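Local coordinates for protein soluble inorganic pyrophosphatase (Toxoplasma gondii, PDB 5WRT) that probably hydrolyses inorganic diphosphate to phosphate with the help of magnesium ions, this chain being the pyrophosphatase domain of a longer protein, at residues Leu45-Val50 with Asp216-Val221; Arg59-Gln64 with Thr70-Asp75; Asn171-Val176 with Gly182-Ile187; Arg192-Pro197 with Val201-Gly206. One frame throughout, in Å; residues are numbered along the deposited sequence.

Interaction 1 (Leu45-Val50 with Asp216-Val221); sequences LLFNMV and DAERVV
Strand residue Phe47 and helix residue Val221 are nearest along the backbone at 9.0 Å between their CA atoms, with Leu45 facing Glu218 about one helical turn earlier; no hydrogen bond joins segments 45-50 and 216-221, and the contact is made by side chains. The Phe47 ring carries it. With CG set beside the backbone N and anti to the carbonyl carbon (chi1 -55°), the ring reaches toward the helix, and its CE2 lies 3.6 Å from CG1 of Val221. That methyl sits equally close to CD2 and approaches the ring obliquely. Further round the rim, CZ of Phe47 is 4.4 Å from CG of Glu218, a looser contact. Beyond CG the Glu218 chain is extended, which carries its carboxylate past the ring to Leu45, whose CD2 is 4.2 Å from CD of Glu218. Phe36 also meets the Phe47 ring. Val141 of strand 136-149 touches Phe47 and Leu121 of strand 115-125 touches Val221, so the helix packs on the sheet. The closest approach is between apolar groups of Phe47 and Val221, so van der Waals packing probably dominates, and Glu218 contributes through CG and the carboxylate carbon CD, with no ionic partner on the strand segment.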
loop_
_atom_site.group_PDB
_atom_site.type_symbol
_atom_site.label_atom_id
_atom_site.label_comp_id
_atom_site.label_asym_id
_atom_site.label_seq_id
_atom_site.Cartn_x
_atom_site.Cartn_y
_atom_site.Cartn_z
ATOM N N LEU A 45 25.448 13.217 10.722
ATOM C CA LEU A 45 25.581 11.849 11.192
ATOM C C LEU A 45 25.062 10.875 10.142
ATOM O O LEU A 45 23.928 10.997 9.668
ATOM C CB LEU A 45 24.817 11.678 12.501
ATOM C CG LEU A 45 24.843 10.304 13.159
ATOM C CD1 LEU A 45 26.257 9.900 13.552
ATOM C CD2 LEU A 45 23.928 10.323 14.360
ATOM N N LEU A 46 25.902 9.912 9.773
ATOM C CA LEU A 46 25.575 8.924 8.758
ATOM C C LEU A 46 25.520 7.535 9.372
ATOM O O LEU A 46 26.364 7.176 10.199
ATOM C CB LEU A 46 26.600 8.946 7.619
ATOM C CG LEU A 46 26.612 10.206 6.754
ATOM C CD1 LEU A 46 27.585 10.053 5.595
ATOM C CD2 LEU A 46 25.211 10.511 6.244
ATOM N N PHE A 47 24.521 6.760 8.963
ATOM C CA PHE A 47 24.411 5.355 9.315
ATOM C C PHE A 47 24.487 4.553 8.027
ATOM O O PHE A 47 23.975 4.988 6.991
ATOM C CB PHE A 47 23.090 5.024 10.027
ATOM C CG PHE A 47 22.817 5.849 11.253
ATOM C CD1 PHE A 47 22.370 7.155 11.144
ATOM C CD2 PHE A 47 22.982 5.305 12.518
ATOM C CE1 PHE A 47 22.105 7.907 12.272
ATOM C CE2 PHE A 47 22.719 6.052 13.648
ATOM C CZ PHE A 47 22.279 7.355 13.525
ATOM N N ASN A 48 25.113 3.386 8.083
ATOM C CA ASN A 48 25.113 2.510 6.923
ATOM C C ASN A 48 23.824 1.704 6.884
ATOM O O ASN A 48 23.316 1.260 7.917
ATOM C CB ASN A 48 26.329 1.583 6.928
ATOM C CG ASN A 48 27.460 2.107 6.061
ATOM O OD1 ASN A 48 27.227 2.770 5.049
ATOM N ND2 ASN A 48 28.691 1.798 6.445
ATOM N N MET A 49 23.286 1.539 5.681
ATOM C CA MET A 49 22.076 0.764 5.457
ATOM C C MET A 49 22.394 -0.379 4.510
ATOM O O MET A 49 22.957 -0.158 3.433
ATOM C CB MET A 49 20.962 1.639 4.877
ATOM C CG MET A 49 19.870 0.856 4.160
ATOM S SD MET A 49 18.652 1.930 3.373
ATOM C CE MET A 49 17.386 0.742 2.923
ATOM N N VAL A 50 22.046 -1.594 4.917
ATOM C CA VAL A 50 22.147 -2.759 4.047
ATOM C C VAL A 50 20.808 -2.895 3.334
ATOM O O VAL A 50 19.784 -3.176 3.963
ATOM C CB VAL A 50 22.498 -4.029 4.833
ATOM C CG1 VAL A 50 22.443 -5.250 3.924
ATOM C CG2 VAL A 50 23.874 -3.895 5.470
ATOM N N ASP A 216 14.703 11.448 17.851
ATOM C CA ASP A 216 14.176 10.234 18.466
ATOM C C ASP A 216 14.577 9.002 17.670
ATOM O O ASP A 216 14.913 7.961 18.246
ATOM C CB ASP A 216 12.655 10.310 18.583
ATOM C CG ASP A 216 12.199 11.237 19.687
ATOM O OD1 ASP A 216 12.858 11.271 20.746
ATOM O OD2 ASP A 216 11.177 11.927 19.498
ATOM N N ALA A 217 14.554 9.104 16.341
ATOM C CA ALA A 217 14.928 7.968 15.509
ATOM C C ALA A 217 16.412 7.653 15.627
ATOM O O ALA A 217 16.807 6.490 15.488
ATOM C CB ALA A 217 14.544 8.234 14.058
ATOM N N GLU A 218 17.246 8.668 15.868
ATOM C CA GLU A 218 18.652 8.404 16.151
ATOM C C GLU A 218 18.800 7.563 17.411
ATOM O O GLU A 218 19.595 6.618 17.449
ATOM C CB GLU A 218 19.415 9.721 16.306
ATOM C CG GLU A 218 19.642 10.498 15.019
ATOM C CD GLU A 218 20.184 11.894 15.283
ATOM O OE1 GLU A 218 20.462 12.209 16.460
ATOM O OE2 GLU A 218 20.323 12.678 14.320
ATOM N N ARG A 219 18.021 7.884 18.449
ATOM C CA ARG A 219 18.088 7.130 19.697
ATOM C C ARG A 219 17.570 5.708 19.526
ATOM O O ARG A 219 18.048 4.791 20.203
ATOM C CB ARG A 219 17.302 7.850 20.793
ATOM C CG ARG A 219 17.990 9.089 21.350
ATOM C CD ARG A 219 17.208 9.659 22.523
ATOM N NE ARG A 219 16.093 10.504 22.099
ATOM C CZ ARG A 219 16.207 11.789 21.777
ATOM N NH1 ARG A 219 17.389 12.390 21.834
ATOM N NH2 ARG A 219 15.137 12.478 21.403
ATOM N N VAL A 220 16.590 5.505 18.641
ATOM C CA VAL A 220 16.130 4.153 18.343
ATOM C C VAL A 220 17.274 3.316 17.784
ATOM O O VAL A 220 17.474 2.163 18.186
ATOM C CB VAL A 220 14.931 4.197 17.376
ATOM C CG1 VAL A 220 14.693 2.828 16.752
ATOM C CG2 VAL A 220 13.679 4.684 18.095
ATOM N N VAL A 221 18.057 3.890 16.866
ATOM C CA VAL A 221 19.178 3.160 16.283
ATOM C C VAL A 221 20.260 2.902 17.327
ATOM O O VAL A 221 20.819 1.800 17.396
ATOM C CB VAL A 221 19.736 3.917 15.064
ATOM C CG1 VAL A 221 20.802 3.083 14.365
ATOM C CG2 VAL A 221 18.615 4.268 14.098
#

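Interaction 2 (Arg59-Gln64 with Thr70-Asp75); sequences RKMEMQ and TPIMQD
Strands 61-63 and 72-74 run antiparallel, the axes of these short segments approaching to 4.4 Å at 141°, with Glu62 and Met73 as the hydrogen-bonded pair between the non-hydrogen-bonded pairs Met61-Gln74 and Met63-Ile72. Glu62 N donates to Met73 O at 2.9 Å, and Met73 N returns a bond to Glu62 O. That carbonyl oxygen also receives NE2 of Gln64, at 3.0 Å, the two donors arriving from opposite faces of its plane. A bend at chi2 (-58°) folds the Gln64 chain back and lays its CG 3.8 Å from CG of Met73. On the face of Met61 and Met63, SD of Met61 curls to 3.6 Å from CB of Gln74, while CG of Met63 meets CG1 of Ile72 at 3.7 Å. Beyond the paired residues Lys60 lies alongside Asp75 in a long, weak salt bridge; the stronger one of Asp75 is to Arg83. A water donates to both OE1 of Glu62 and OD1 of Asp75, probably easing their repulsion. The segments form a beta hairpin beside the active site: Met63 N bonds to OE2 of Glu52, which binds magnesium in another structure of this protein but not in this chain, and the Glu62 side chain comes within about 5 Å of a bound magnesium ion.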
loop_
_atom_site.group_PDB
_atom_site.type_symbol
_atom_site.label_atom_id
_atom_site.label_comp_id
_atom_site.label_asym_id
_atom_site.label_seq_id
_atom_site.Cartn_x
_atom_site.Cartn_y
_atom_site.Cartn_z
ATOM N N ARG A 59 9.621 -9.182 -3.539
ATOM C CA ARG A 59 10.173 -10.402 -2.968
ATOM C C ARG A 59 10.770 -10.104 -1.598
ATOM O O ARG A 59 11.488 -9.118 -1.416
ATOM C CB ARG A 59 11.245 -10.996 -3.881
ATOM C CG ARG A 59 10.735 -11.496 -5.216
ATOM C CD ARG A 59 11.829 -12.235 -5.971
ATOM N NE ARG A 59 11.323 -12.838 -7.201
ATOM C CZ ARG A 59 11.408 -12.275 -8.401
ATOM N NH1 ARG A 59 11.985 -11.088 -8.540
ATOM N NH2 ARG A 59 10.915 -12.899 -9.464
ATOM N N LYS A 60 10.477 -10.973 -0.631
ATOM C CA LYS A 60 10.908 -10.759 0.749
ATOM C C LYS A 60 12.353 -11.229 0.890
ATOM O O LYS A 60 12.650 -12.324 1.372
ATOM C CB LYS A 60 9.981 -11.481 1.720
ATOM C CG LYS A 60 10.262 -11.193 3.185
ATOM C CD LYS A 60 9.018 -11.408 4.034
ATOM C CE LYS A 60 9.345 -11.380 5.518
ATOM N NZ LYS A 60 8.345 -12.124 6.331
ATOM N N MET A 61 13.272 -10.369 0.455
ATOM C CA MET A 61 14.694 -10.627 0.623
ATOM C C MET A 61 15.134 -10.175 2.008
ATOM O O MET A 61 14.767 -9.092 2.468
ATOM C CB MET A 61 15.500 -9.898 -0.452
ATOM C CG MET A 61 14.986 -10.125 -1.866
ATOM S SD MET A 61 15.116 -11.838 -2.411
ATOM C CE MET A 61 16.888 -12.076 -2.371
ATOM N N GLU A 62 15.944 -11.002 2.665
ATOM C CA GLU A 62 16.416 -10.696 4.008
ATOM C C GLU A 62 17.775 -11.335 4.231
ATOM O O GLU A 62 18.102 -12.361 3.630
ATOM C CB GLU A 62 15.452 -11.207 5.092
ATOM C CG GLU A 62 14.104 -10.517 5.154
ATOM C CD GLU A 62 13.162 -11.177 6.143
ATOM O OE1 GLU A 62 13.417 -12.337 6.538
ATOM O OE2 GLU A 62 12.167 -10.529 6.528
ATOM N N MET A 63 18.564 -10.712 5.102
ATOM C CA MET A 63 19.794 -11.332 5.573
ATOM C C MET A 63 19.472 -12.619 6.322
ATOM O O MET A 63 18.604 -12.639 7.200
ATOM C CB MET A 63 20.556 -10.367 6.481
ATOM C CG MET A 63 21.121 -9.152 5.764
ATOM S SD MET A 63 22.165 -8.127 6.822
ATOM C CE MET A 63 20.943 -7.351 7.877
ATOM N N GLN A 64 20.176 -13.697 5.977
ATOM C CA GLN A 64 19.979 -14.999 6.617
ATOM C C GLN A 64 20.967 -15.099 7.774
ATOM O O GLN A 64 22.122 -15.490 7.605
ATOM C CB GLN A 64 20.159 -16.128 5.610
ATOM C CG GLN A 64 19.214 -16.053 4.416
ATOM C CD GLN A 64 17.752 -16.053 4.827
ATOM O OE1 GLN A 64 17.310 -16.911 5.590
ATOM N NE2 GLN A 64 16.994 -15.086 4.322
ATOM N N THR A 70 26.018 -14.325 6.777
ATOM C CA THR A 70 24.681 -13.746 6.766
ATOM C C THR A 70 24.271 -13.200 5.387
ATOM O O THR A 70 24.001 -12.023 5.239
ATOM C CB THR A 70 24.557 -12.652 7.819
ATOM O OG1 THR A 70 25.398 -11.547 7.469
ATOM C CG2 THR A 70 24.980 -13.183 9.178
ATOM N N PRO A 71 24.220 -14.067 4.372
ATOM C CA PRO A 71 23.873 -13.590 3.029
ATOM C C PRO A 71 22.412 -13.186 2.931
ATOM O O PRO A 71 21.575 -13.543 3.762
ATOM C CB PRO A 71 24.170 -14.800 2.140
ATOM C CG PRO A 71 23.941 -15.966 3.036
ATOM C CD PRO A 71 24.396 -15.529 4.404
ATOM N N ILE A 72 22.111 -12.433 1.879
ATOM C CA ILE A 72 20.746 -12.000 1.607
ATOM C C ILE A 72 20.134 -13.001 0.638
ATOM O O ILE A 72 20.667 -13.232 -0.453
ATOM C CB ILE A 72 20.711 -10.576 1.034
ATOM C CG1 ILE A 72 21.259 -9.580 2.056
ATOM C CG2 ILE A 72 19.294 -10.190 0.627
ATOM C CD1 ILE A 72 21.357 -8.168 1.533
ATOM N N MET A 73 19.010 -13.592 1.036
ATOM C CA MET A 73 18.279 -14.553 0.225
ATOM C C MET A 73 16.795 -14.287 0.403
ATOM O O MET A 73 16.385 -13.513 1.271
ATOM C CB MET A 73 18.610 -16.000 0.624
ATOM C CG MET A 73 20.093 -16.313 0.744
ATOM S SD MET A 73 20.430 -18.058 1.060
ATOM C CE MET A 73 19.856 -18.820 -0.456
ATOM N N GLN A 74 15.982 -14.934 -0.426
ATOM C CA GLN A 74 14.541 -14.759 -0.337
ATOM C C GLN A 74 13.976 -15.606 0.796
ATOM O O GLN A 74 14.346 -16.772 0.968
ATOM C CB GLN A 74 13.867 -15.125 -1.660
ATOM C CG GLN A 74 12.391 -14.771 -1.706
ATOM C CD GLN A 74 11.845 -14.736 -3.118
ATOM O OE1 GLN A 74 12.580 -14.938 -4.084
ATOM N NE2 GLN A 74 10.549 -14.471 -3.245
ATOM N N ASP A 75 13.086 -15.003 1.581
ATOM C CA ASP A 75 12.451 -15.709 2.683
ATOM C C ASP A 75 11.600 -16.862 2.161
ATOM O O ASP A 75 11.067 -16.819 1.049
ATOM C CB ASP A 75 11.595 -14.742 3.503
ATOM C CG ASP A 75 11.156 -15.329 4.830
ATOM O OD1 ASP A 75 11.924 -16.119 5.418
ATOM O OD2 ASP A 75 10.045 -14.991 5.290
HETATM O O HOH W 1 9.332 -14.750 -6.033
HETATM O O HOH W 2 14.114 -14.931 5.955
#

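Interaction 3 (Asn171-Val176 with Gly182-Ile187); sequences NSVADV and GVVPGI
Val176 meets Val183 and Val184 where two consecutive helices, 173-179 and 183-193, joined by a short connection, pack on the sheet of the pyrophosphatase fold. The Val176 CB points toward the second helix and already lies 4.1 Å from CG2 of Val184. From there the side chain forks. Its CG1 branch, anti to the backbone N (chi1 -178°), does the touching: it comes to 3.7 Å from CG2 of Val184 and to 3.9 Å from CG1 of Val183, the Val176 and Val183 side chains crossing at about a right angle. One methyl therefore serves two successive residues of the facing helix. A turn earlier on the first helix, Val173 adds a looser contact with the same Val184 methyl. Leu142 of strand 136-149 packs on Val176, and Ala211 of strand 204-212 touches both Val173 and Val184, so the valines pack between the two helices and these strands. The second helix also belongs to the dimer interface: Val183 packs on Trp193 of the second subunit, whose NE1 donates to Gly182 O. Gly182, the N-cap residue, has a positive phi of 85°. Its carbonyl oxygen is shared with the first turn of its own helix, accepting from Gly186 N at 2.8 Å.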
loop_
_atom_site.group_PDB
_atom_site.type_symbol
_atom_site.label_atom_id
_atom_site.label_comp_id
_atom_site.label_asym_id
_atom_site.label_seq_id
_atom_site.Cartn_x
_atom_site.Cartn_y
_atom_site.Cartn_z
ATOM N N ASN A 171 16.228 16.985 6.837
ATOM C CA ASN A 171 16.808 16.701 8.143
ATOM C C ASN A 171 15.810 16.198 9.177
ATOM O O ASN A 171 16.245 15.708 10.225
ATOM C CB ASN A 171 17.518 17.943 8.707
ATOM C CG ASN A 171 18.542 18.518 7.747
ATOM O OD1 ASN A 171 19.557 17.885 7.457
ATOM N ND2 ASN A 171 18.280 19.719 7.244
ATOM N N SER A 172 14.506 16.291 8.926
ATOM C CA SER A 172 13.514 15.750 9.845
ATOM C C SER A 172 12.234 15.436 9.077
ATOM O O SER A 172 12.127 15.687 7.873
ATOM C CB SER A 172 13.243 16.702 11.013
ATOM O OG SER A 172 12.763 15.980 12.138
ATOM N N VAL A 173 11.259 14.878 9.802
ATOM C CA VAL A 173 9.956 14.544 9.227
ATOM C C VAL A 173 9.332 15.755 8.548
ATOM O O VAL A 173 8.743 15.644 7.465
ATOM C CB VAL A 173 9.029 13.974 10.317
ATOM C CG1 VAL A 173 7.639 13.715 9.752
ATOM C CG2 VAL A 173 9.621 12.704 10.908
ATOM N N ALA A 174 9.443 16.929 9.175
ATOM C CA ALA A 174 8.792 18.121 8.641
ATOM C C ALA A 174 9.288 18.453 7.240
ATOM O O ALA A 174 8.505 18.879 6.382
ATOM C CB ALA A 174 9.014 19.303 9.586
ATOM N N ASP A 175 10.587 18.269 6.985
ATOM C CA ASP A 175 11.114 18.503 5.643
ATOM C C ASP A 175 10.548 17.502 4.643
ATOM O O ASP A 175 10.281 17.854 3.488
ATOM C CB ASP A 175 12.641 18.448 5.657
ATOM C CG ASP A 175 13.254 19.515 6.540
ATOM O OD1 ASP A 175 12.672 20.616 6.634
ATOM O OD2 ASP A 175 14.320 19.256 7.137
ATOM N N VAL A 176 10.364 16.249 5.064
ATOM C CA VAL A 176 9.793 15.243 4.175
ATOM C C VAL A 176 8.348 15.590 3.840
ATOM O O VAL A 176 7.939 15.557 2.674
ATOM C CB VAL A 176 9.907 13.843 4.805
ATOM C CG1 VAL A 176 9.359 12.786 3.856
ATOM C CG2 VAL A 176 11.350 13.542 5.175
ATOM N N GLY A 182 3.160 12.773 0.671
ATOM C CA GLY A 182 2.718 11.400 0.597
ATOM C C GLY A 182 3.746 10.358 0.975
ATOM O O GLY A 182 3.397 9.174 1.053
ATOM N N VAL A 183 4.998 10.747 1.221
ATOM C CA VAL A 183 6.023 9.759 1.546
ATOM C C VAL A 183 5.808 9.204 2.949
ATOM O O VAL A 183 5.749 7.985 3.147
ATOM C CB VAL A 183 7.428 10.364 1.382
ATOM C CG1 VAL A 183 8.468 9.453 2.017
ATOM C CG2 VAL A 183 7.733 10.567 -0.092
ATOM N N VAL A 184 5.689 10.087 3.944
ATOM C CA VAL A 184 5.459 9.625 5.314
ATOM C C VAL A 184 4.138 8.875 5.449
ATOM O O VAL A 184 4.147 7.750 5.977
ATOM C CB VAL A 184 5.581 10.803 6.300
ATOM C CG1 VAL A 184 5.197 10.355 7.701
ATOM C CG2 VAL A 184 6.996 11.359 6.288
ATOM N N PRO A 185 2.990 9.409 5.012
ATOM C CA PRO A 185 1.756 8.611 5.112
ATOM C C PRO A 185 1.762 7.392 4.210
ATOM O O PRO A 185 1.164 6.370 4.569
ATOM C CB PRO A 185 0.656 9.606 4.716
ATOM C CG PRO A 185 1.341 10.606 3.870
ATOM C CD PRO A 185 2.725 10.739 4.429
ATOM N N GLY A 186 2.421 7.460 3.052
ATOM C CA GLY A 186 2.513 6.286 2.202
ATOM C C GLY A 186 3.239 5.137 2.877
ATOM O O GLY A 186 2.834 3.979 2.757
ATOM N N ILE A 187 4.314 5.444 3.607
ATOM C CA ILE A 187 5.045 4.404 4.326
ATOM C C ILE A 187 4.223 3.878 5.497
ATOM O O ILE A 187 4.163 2.665 5.733
ATOM C CB ILE A 187 6.414 4.936 4.786
ATOM C CG1 ILE A 187 7.338 5.139 3.584
ATOM C CG2 ILE A 187 7.048 3.991 5.798
ATOM C CD1 ILE A 187 8.535 6.015 3.879
#

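Interaction 4 (Arg192-Pro197 with Val201-Gly206); sequences RWYKLP and VVNQFG
Arg192 O and Asn203 N are joined by the one direct hydrogen bond between the segments, 3.0 Å long and lying in the carbonyl plane on a lone pair, where the polypeptide leaving helix 183-193 runs beside residues leading into strand 204-212. Arg192 has CG anti to the backbone N (chi1 -169°), and bends at chi2 and chi3 turn its guanidinium back along the second segment. On the way, CB meets the edge of the Phe205 ring in its plane, 3.5 Å from CE1 of Phe205, and CD lies over one face of the indole of Trp193. The guanidinium then has CD1 of Phe205 over one face, and a water in its plane links NH1 to Asn203 O. Val202 splits its two methyls: CG1 rests 3.8 Å from CG of Arg192, whereas CG2 is wedged between CD1 of Leu196 at 3.7 Å and CZ3 of Trp193 at 3.8 Å. With chi1 at 78°, Tyr194 holds its ring between its own N and carbonyl carbon, bringing CE1 to 3.6 Å from ND2 of Asn203, which donates to Phe191 O. CG of Lys195 covers the centre of the tyrosine ring, and its NZ goes to Asp149. The turn borders both the magnesium site, Tyr194 lying about 5 Å from Asp154 between side chains, and the dimer interface, where Trp193 meets Trp91 of the second subunit edge-to-face. Arg192 O is held by Asn203 N and a water that also bonds Lys195 N and Val201 O. NE and NH1 of Arg192 form salt bridges with Glu189 and Glu209, which probably balance the charge, consistent with a buried arginine being tolerated here.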
loop_
_atom_site.group_PDB
_atom_site.type_symbol
_atom_site.label_atom_id
_atom_site.label_comp_id
_atom_site.label_asym_id
_atom_site.label_seq_id
_atom_site.Cartn_x
_atom_site.Cartn_y
_atom_site.Cartn_z
ATOM N N ARG A 192 0.894 -0.520 7.647
ATOM C CA ARG A 192 -0.324 -0.784 8.405
ATOM C C ARG A 192 -1.151 -1.888 7.756
ATOM O O ARG A 192 -1.745 -2.718 8.453
ATOM C CB ARG A 192 -1.160 0.490 8.540
ATOM C CG ARG A 192 -2.310 0.364 9.537
ATOM C CD ARG A 192 -3.517 1.197 9.129
ATOM N NE ARG A 192 -3.214 2.623 9.055
ATOM C CZ ARG A 192 -3.245 3.451 10.096
ATOM N NH1 ARG A 192 -3.571 2.999 11.300
ATOM N NH2 ARG A 192 -2.954 4.734 9.930
ATOM N N TRP A 193 -1.189 -1.924 6.423
ATOM C CA TRP A 193 -2.142 -2.748 5.694
ATOM C C TRP A 193 -1.538 -3.977 5.025
ATOM O O TRP A 193 -2.297 -4.855 4.602
ATOM C CB TRP A 193 -2.851 -1.901 4.624
ATOM C CG TRP A 193 -3.796 -0.879 5.182
ATOM C CD1 TRP A 193 -3.556 0.454 5.355
ATOM C CD2 TRP A 193 -5.138 -1.106 5.632
ATOM N NE1 TRP A 193 -4.661 1.070 5.890
ATOM C CE2 TRP A 193 -5.648 0.134 6.069
ATOM C CE3 TRP A 193 -5.957 -2.237 5.710
ATOM C CZ2 TRP A 193 -6.938 0.274 6.577
ATOM C CZ3 TRP A 193 -7.237 -2.095 6.214
ATOM C CH2 TRP A 193 -7.715 -0.849 6.641
ATOM N N TYR A 194 -0.210 -4.074 4.915
ATOM C CA TYR A 194 0.376 -5.054 4.000
ATOM C C TYR A 194 0.200 -6.502 4.449
ATOM O O TYR A 194 0.406 -7.411 3.638
ATOM C CB TYR A 194 1.861 -4.757 3.774
ATOM C CG TYR A 194 2.781 -5.183 4.894
ATOM C CD1 TYR A 194 2.666 -4.632 6.162
ATOM C CD2 TYR A 194 3.774 -6.130 4.678
ATOM C CE1 TYR A 194 3.511 -5.014 7.186
ATOM C CE2 TYR A 194 4.624 -6.519 5.694
ATOM C CZ TYR A 194 4.488 -5.957 6.948
ATOM O OH TYR A 194 5.333 -6.340 7.966
ATOM N N LYS A 195 -0.171 -6.750 5.702
ATOM C CA LYS A 195 -0.387 -8.115 6.162
ATOM C C LYS A 195 -1.866 -8.460 6.300
ATOM O O LYS A 195 -2.199 -9.510 6.861
ATOM C CB LYS A 195 0.335 -8.343 7.490
ATOM C CG LYS A 195 1.852 -8.344 7.398
ATOM C CD LYS A 195 2.467 -8.472 8.787
ATOM C CE LYS A 195 3.877 -9.069 8.712
ATOM N NZ LYS A 195 4.224 -9.942 9.885
ATOM N N LEU A 196 -2.759 -7.599 5.816
ATOM C CA LEU A 196 -4.176 -7.951 5.788
ATOM C C LEU A 196 -4.464 -9.135 4.875
ATOM O O LEU A 196 -5.217 -10.033 5.289
ATOM C CB LEU A 196 -5.022 -6.733 5.403
ATOM C CG LEU A 196 -6.526 -6.950 5.608
ATOM C CD1 LEU A 196 -6.881 -6.896 7.088
ATOM C CD2 LEU A 196 -7.346 -5.938 4.819
ATOM N N PRO A 197 -3.938 -9.210 3.646
ATOM C CA PRO A 197 -4.243 -10.389 2.820
ATOM C C PRO A 197 -3.602 -11.664 3.335
ATOM O O PRO A 197 -4.192 -12.741 3.190
ATOM C CB PRO A 197 -3.697 -10.008 1.435
ATOM C CG PRO A 197 -3.451 -8.534 1.490
ATOM C CD PRO A 197 -3.113 -8.238 2.906
ATOM N N VAL A 201 -4.795 -9.160 9.499
ATOM C CA VAL A 201 -4.516 -8.277 10.622
ATOM C C VAL A 201 -4.194 -6.891 10.083
ATOM O O VAL A 201 -3.522 -6.751 9.056
ATOM C CB VAL A 201 -3.355 -8.789 11.501
ATOM C CG1 VAL A 201 -3.791 -10.008 12.303
ATOM C CG2 VAL A 201 -2.138 -9.094 10.651
ATOM N N VAL A 202 -4.691 -5.869 10.769
ATOM C CA VAL A 202 -4.302 -4.489 10.517
ATOM C C VAL A 202 -3.365 -4.072 11.639
ATOM O O VAL A 202 -3.728 -4.141 12.821
ATOM C CB VAL A 202 -5.525 -3.562 10.441
ATOM C CG1 VAL A 202 -5.086 -2.127 10.208
ATOM C CG2 VAL A 202 -6.473 -4.022 9.347
ATOM N N ASN A 203 -2.157 -3.646 11.280
ATOM C CA ASN A 203 -1.183 -3.292 12.299
ATOM C C ASN A 203 -1.547 -1.961 12.952
ATOM O O ASN A 203 -2.312 -1.157 12.413
ATOM C CB ASN A 203 0.221 -3.212 11.699
ATOM C CG ASN A 203 0.711 -4.548 11.173
ATOM O OD1 ASN A 203 0.720 -5.547 11.894
ATOM N ND2 ASN A 203 1.129 -4.570 9.912
ATOM N N GLN A 204 -0.986 -1.739 14.133
ATOM C CA GLN A 204 -1.144 -0.490 14.860
ATOM C C GLN A 204 0.186 0.249 14.904
ATOM O O GLN A 204 1.235 -0.281 14.529
ATOM C CB GLN A 204 -1.662 -0.739 16.282
ATOM C CG GLN A 204 -2.883 -1.637 16.360
ATOM C CD GLN A 204 -3.233 -2.002 17.788
ATOM O OE1 GLN A 204 -4.242 -1.548 18.328
ATOM N NE2 GLN A 204 -2.393 -2.821 18.413
ATOM N N PHE A 205 0.129 1.493 15.367
ATOM C CA PHE A 205 1.318 2.315 15.531
ATOM C C PHE A 205 1.309 2.949 16.911
ATOM O O PHE A 205 0.286 3.485 17.347
ATOM C CB PHE A 205 1.399 3.401 14.452
ATOM C CG PHE A 205 1.669 2.865 13.077
ATOM C CD1 PHE A 205 0.622 2.539 12.230
ATOM C CD2 PHE A 205 2.968 2.683 12.632
ATOM C CE1 PHE A 205 0.869 2.040 10.963
ATOM C CE2 PHE A 205 3.221 2.183 11.367
ATOM C CZ PHE A 205 2.169 1.861 10.531
ATOM N N GLY A 206 2.444 2.876 17.597
ATOM C CA GLY A 206 2.602 3.560 18.859
ATOM C C GLY A 206 2.752 5.056 18.651
ATOM O O GLY A 206 2.789 5.568 17.531
HETATM O O HOH W 3 -1.474 -5.477 8.088
HETATM O O HOH W 4 -4.024 0.772 12.631
#

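How the interactions relate
Interactions 2, 3 and 4 are all nested along the chain within the loop that interaction 1 closes. Interactions 1 and 2 touch although their centres are 21 Å apart, CG1 of Val50 lying 3.9 Å from CD1 of Ile72. Interactions 3 and 4 both use helix 183-193, yet their nearest atoms within the chain are about 5 Å apart; across the dimer interface they meet directly, Trp193 (interaction 4) of the second subunit reaching Gly182 (interaction 3). Relative to the magnesium site of Asp117, Asp122 and Asp154, interaction 2 is closest, the Tyr194 side chain of interaction 4 is about 8 Å from a bound ion and that of Val221 in interaction 1 about 12 Å, whereas interaction 3 is remote.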